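Local coordinates for CRISPR-associated protein, Cse2 family (Meiothermus ruber, PDB 3WA8) that probably binds G-rich crRNA sequence and stabilises the R-loop as the small CasB (Cse2) subunit of a type I-E CRISPR complex, at residues R107-G110 against H111-A114; L116-A119 against R120-K124. One frame throughout, in Å; residues are numbered along the deposited sequence.

Contact 1 and contact 2 sit at the two ends of the same helix, 109-119, one starting it and the other ending it, with their centres about 13 Å apart. Contact 1 is almost wholly buried, its centre about 9 Å from that of the chain; contact 2 lies about 19 Å out, where exposed residues of the following turn join two buried side chains. Both rest on main-chain hydrogen bonds, but the side chains differ: methyl groups of leucine, isoleucine and alanine at 107-114, a tyrosine ring laid against loop backbone at 116-124. Helices 141-154 and 178-197 border both contacts, whereas helix 124-135 packs on contact 2.

Contact 1: R107-G110 against H111-A114; sequences RTLG and HAIA
Gly-110 passes its carbonyl on to Ala-114, O to N at 2.9 Å, and Leu-109 does the same for Ile-113, with 2.8 Å between Leu-109 O and Ile-113 N. These are among the first i to i+4 bonds of the helix. Leu-109 adds the apolar part. Its CG is anti to the backbone N (chi1 -156°), and the two branches divide: CD1 rests on Ala-112 CB at 4.1 Å, while CD2 reaches Ile-113 CD1 at 3.9 Å, the two side chains crossing at a slant. The Leu-109 side chain also touches Leu-145, Leu-165 and Trp-183, so this face is part of the core. His-111 behaves differently: its CB stays 3.5 Å from Thr-108 O, but the ring leads away, and ND1 bonds to Thr-190 OG1 on helix 178-197. Thr-108 O receives two weak bonds, from His-111 N (2.9 Å, strongly bent) and from Ala-112 N (3.4 Å). Thr-108 occupies the N-cap position of helix 109-119, its hydroxyl bonded back to Tyr-105 O, and the whole is a first helical turn with its i to i+4 bonding just getting under way.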
# COMPACT_ATOMS: atom_id res chain seq x y z
N ARG A 107 -1.73 10.42 4.09
CA ARG A 107 -1.73 9.03 4.49
C ARG A 107 -2.09 8.03 3.38
O ARG A 107 -2.01 6.83 3.59
CB ARG A 107 -2.58 8.84 5.76
CG ARG A 107 -1.85 9.28 7.03
CD ARG A 107 -2.68 9.10 8.30
NE ARG A 107 -1.87 9.27 9.52
CZ ARG A 107 -1.15 8.30 10.10
NH1 ARG A 107 -1.12 7.08 9.58
NH2 ARG A 107 -0.45 8.57 11.21
N THR A 108 -2.40 8.53 2.19
CA THR A 108 -2.78 7.68 1.06
C THR A 108 -1.63 7.46 0.07
O THR A 108 -0.72 8.27 -0.02
CB THR A 108 -3.94 8.28 0.26
OG1 THR A 108 -3.43 9.28 -0.64
CG2 THR A 108 -4.99 8.89 1.17
N LEU A 109 -1.69 6.40 -0.72
CA LEU A 109 -0.56 6.09 -1.58
C LEU A 109 -0.36 7.19 -2.64
O LEU A 109 0.77 7.40 -3.15
CB LEU A 109 -0.72 4.73 -2.23
CG LEU A 109 0.65 4.18 -2.63
CD1 LEU A 109 1.42 3.80 -1.36
CD2 LEU A 109 0.58 3.01 -3.62
N GLY A 110 -1.45 7.88 -2.98
CA GLY A 110 -1.37 9.02 -3.87
C GLY A 110 -0.31 9.99 -3.34
O GLY A 110 0.59 10.43 -4.08
N HIS A 111 -0.38 10.30 -2.05
CA HIS A 111 0.62 11.22 -1.51
C HIS A 111 2.04 10.64 -1.66
O HIS A 111 2.97 11.38 -2.04
CB HIS A 111 0.30 11.64 -0.08
CG HIS A 111 1.41 12.42 0.57
ND1 HIS A 111 1.55 13.78 0.44
CD2 HIS A 111 2.41 12.01 1.38
CE1 HIS A 111 2.59 14.18 1.14
NE2 HIS A 111 3.14 13.13 1.71
N ALA A 112 2.22 9.35 -1.39
CA ALA A 112 3.55 8.74 -1.47
C ALA A 112 4.06 8.88 -2.91
O ALA A 112 5.22 9.29 -3.13
CB ALA A 112 3.55 7.30 -1.02
N ILE A 113 3.17 8.62 -3.88
CA ILE A 113 3.55 8.63 -5.27
C ILE A 113 3.94 10.04 -5.73
O ILE A 113 4.91 10.22 -6.50
CB ILE A 113 2.47 7.99 -6.16
CG1 ILE A 113 2.47 6.48 -5.95
CG2 ILE A 113 2.73 8.25 -7.66
CD1 ILE A 113 1.14 5.84 -6.24
N ALA A 114 3.20 11.05 -5.25
CA ALA A 114 3.52 12.41 -5.62
C ALA A 114 4.90 12.76 -5.11
O ALA A 114 5.67 13.43 -5.81
CB ALA A 114 2.51 13.35 -5.05

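Contact 2: L116-A119 against R120-K124; sequences LYLA and RDQSK
Tyr-117 O takes two backbone N-H groups from the turn after it: Gln-122 N at 3.0 Å, in a weak, bent bond, and Arg-120 N at 3.2 Å, which stands above the carbonyl plane, 66° out of it. Arg-120 N also bonds weakly to Leu-116 O, so it is shared between two carbonyls. A further weak bond runs from Asp-121 N to Leu-118 O. With Asp-121 at positive phi (65°), the outer bond, Gln-122 N to Tyr-117 O, and the inner one, Asp-121 N to Leu-118 O, form the nested pair of a Schellman motif that ends the helix, both bonds weak here.

The Tyr-117 ring folds down over this turn. Its CG lies anti to the backbone N (chi1 174°), which brings one face onto Gln-122, whose CA sits 3.6 Å from the ring centroid in a CH-pi contact. Ser-123 O comes in at the ring edge, in plane, 3.3 Å from Tyr-117 CE1. Replacing Tyr-117 by an alanine would probably take the support from beneath Gln-122 CA and open a gap between the turn and Phe-187, whose ring meets the tyrosine. Separately, Leu-116 and Arg-120 run side by side, with Leu-116 CD1 4.0 Å from Arg-120 NE.

Ser-123 then N-caps helix 124-135, its OG bonded to Ile-126 N. The turn therefore links helices 109-119 and 124-135, with Tyr-117 and Leu-118 packed on helix 178-197 and Leu-116 and Arg-120 on helix 141-154.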
# COMPACT_ATOMS: atom_id res chain seq x y z
N LEU A 116 7.37 10.81 -4.72
CA LEU A 116 8.29 10.15 -5.62
C LEU A 116 8.40 10.95 -6.92
O LEU A 116 9.51 11.26 -7.39
CB LEU A 116 7.79 8.74 -5.88
CG LEU A 116 8.38 8.04 -7.08
CD1 LEU A 116 9.84 7.69 -6.81
CD2 LEU A 116 7.57 6.83 -7.39
N TYR A 117 7.25 11.33 -7.47
CA TYR A 117 7.19 12.16 -8.65
C TYR A 117 8.07 13.40 -8.52
O TYR A 117 8.87 13.68 -9.40
CB TYR A 117 5.74 12.55 -8.86
CG TYR A 117 5.47 13.53 -9.96
CD1 TYR A 117 5.68 13.19 -11.29
CD2 TYR A 117 4.94 14.77 -9.68
CE1 TYR A 117 5.40 14.08 -12.30
CE2 TYR A 117 4.67 15.68 -10.69
CZ TYR A 117 4.89 15.32 -12.00
OH TYR A 117 4.61 16.21 -13.01
N LEU A 118 7.93 14.12 -7.40
CA LEU A 118 8.68 15.37 -7.20
C LEU A 118 10.16 15.11 -6.97
O LEU A 118 11.00 15.91 -7.38
CB LEU A 118 8.10 16.16 -6.03
CG LEU A 118 6.69 16.75 -6.17
CD1 LEU A 118 6.02 16.82 -4.82
CD2 LEU A 118 6.68 18.12 -6.83
N ALA A 119 10.48 14.00 -6.33
CA ALA A 119 11.86 13.59 -6.12
C ALA A 119 12.59 13.33 -7.45
O ALA A 119 13.80 13.50 -7.54
CB ALA A 119 11.93 12.35 -5.22
N ARG A 120 11.84 12.93 -8.48
CA ARG A 120 12.44 12.63 -9.79
C ARG A 120 12.17 13.72 -10.82
O ARG A 120 11.90 13.40 -11.98
CB ARG A 120 11.91 11.31 -10.32
CG ARG A 120 12.51 10.09 -9.69
CD ARG A 120 12.44 8.95 -10.66
NE ARG A 120 12.37 7.68 -9.96
CZ ARG A 120 13.43 7.02 -9.49
NH1 ARG A 120 14.66 7.52 -9.68
NH2 ARG A 120 13.26 5.86 -8.84
N ASP A 121 12.23 14.98 -10.39
CA ASP A 121 12.06 16.13 -11.29
C ASP A 121 10.71 16.29 -11.93
O ASP A 121 10.63 16.79 -13.05
CB ASP A 121 13.09 16.09 -12.40
CG ASP A 121 14.23 16.95 -12.12
OD1 ASP A 121 14.89 16.69 -11.08
OD2 ASP A 121 14.46 17.89 -12.91
N GLN A 122 9.65 15.87 -11.24
CA GLN A 122 8.30 15.91 -11.81
C GLN A 122 8.29 15.08 -13.09
O GLN A 122 7.85 15.56 -14.15
CB GLN A 122 7.85 17.35 -12.10
CG GLN A 122 8.28 18.38 -11.07
CD GLN A 122 7.46 19.64 -11.15
OE1 GLN A 122 7.94 20.68 -11.59
NE2 GLN A 122 6.19 19.55 -10.73
N SER A 123 8.78 13.85 -12.98
CA SER A 123 9.02 12.97 -14.12
C SER A 123 7.72 12.46 -14.69
O SER A 123 6.96 11.78 -14.01
CB SER A 123 9.90 11.78 -13.71
OG SER A 123 9.35 10.55 -14.15
N LYS A 124 7.48 12.77 -15.96
CA LYS A 124 6.23 12.36 -16.57
C LYS A 124 6.03 10.84 -16.62
O LYS A 124 4.89 10.35 -16.58
CB LYS A 124 5.98 13.06 -17.91
CG LYS A 124 5.07 14.29 -17.73
CD LYS A 124 5.14 15.24 -18.92
CE LYS A 124 4.66 16.66 -18.54
NZ LYS A 124 4.93 17.69 -19.61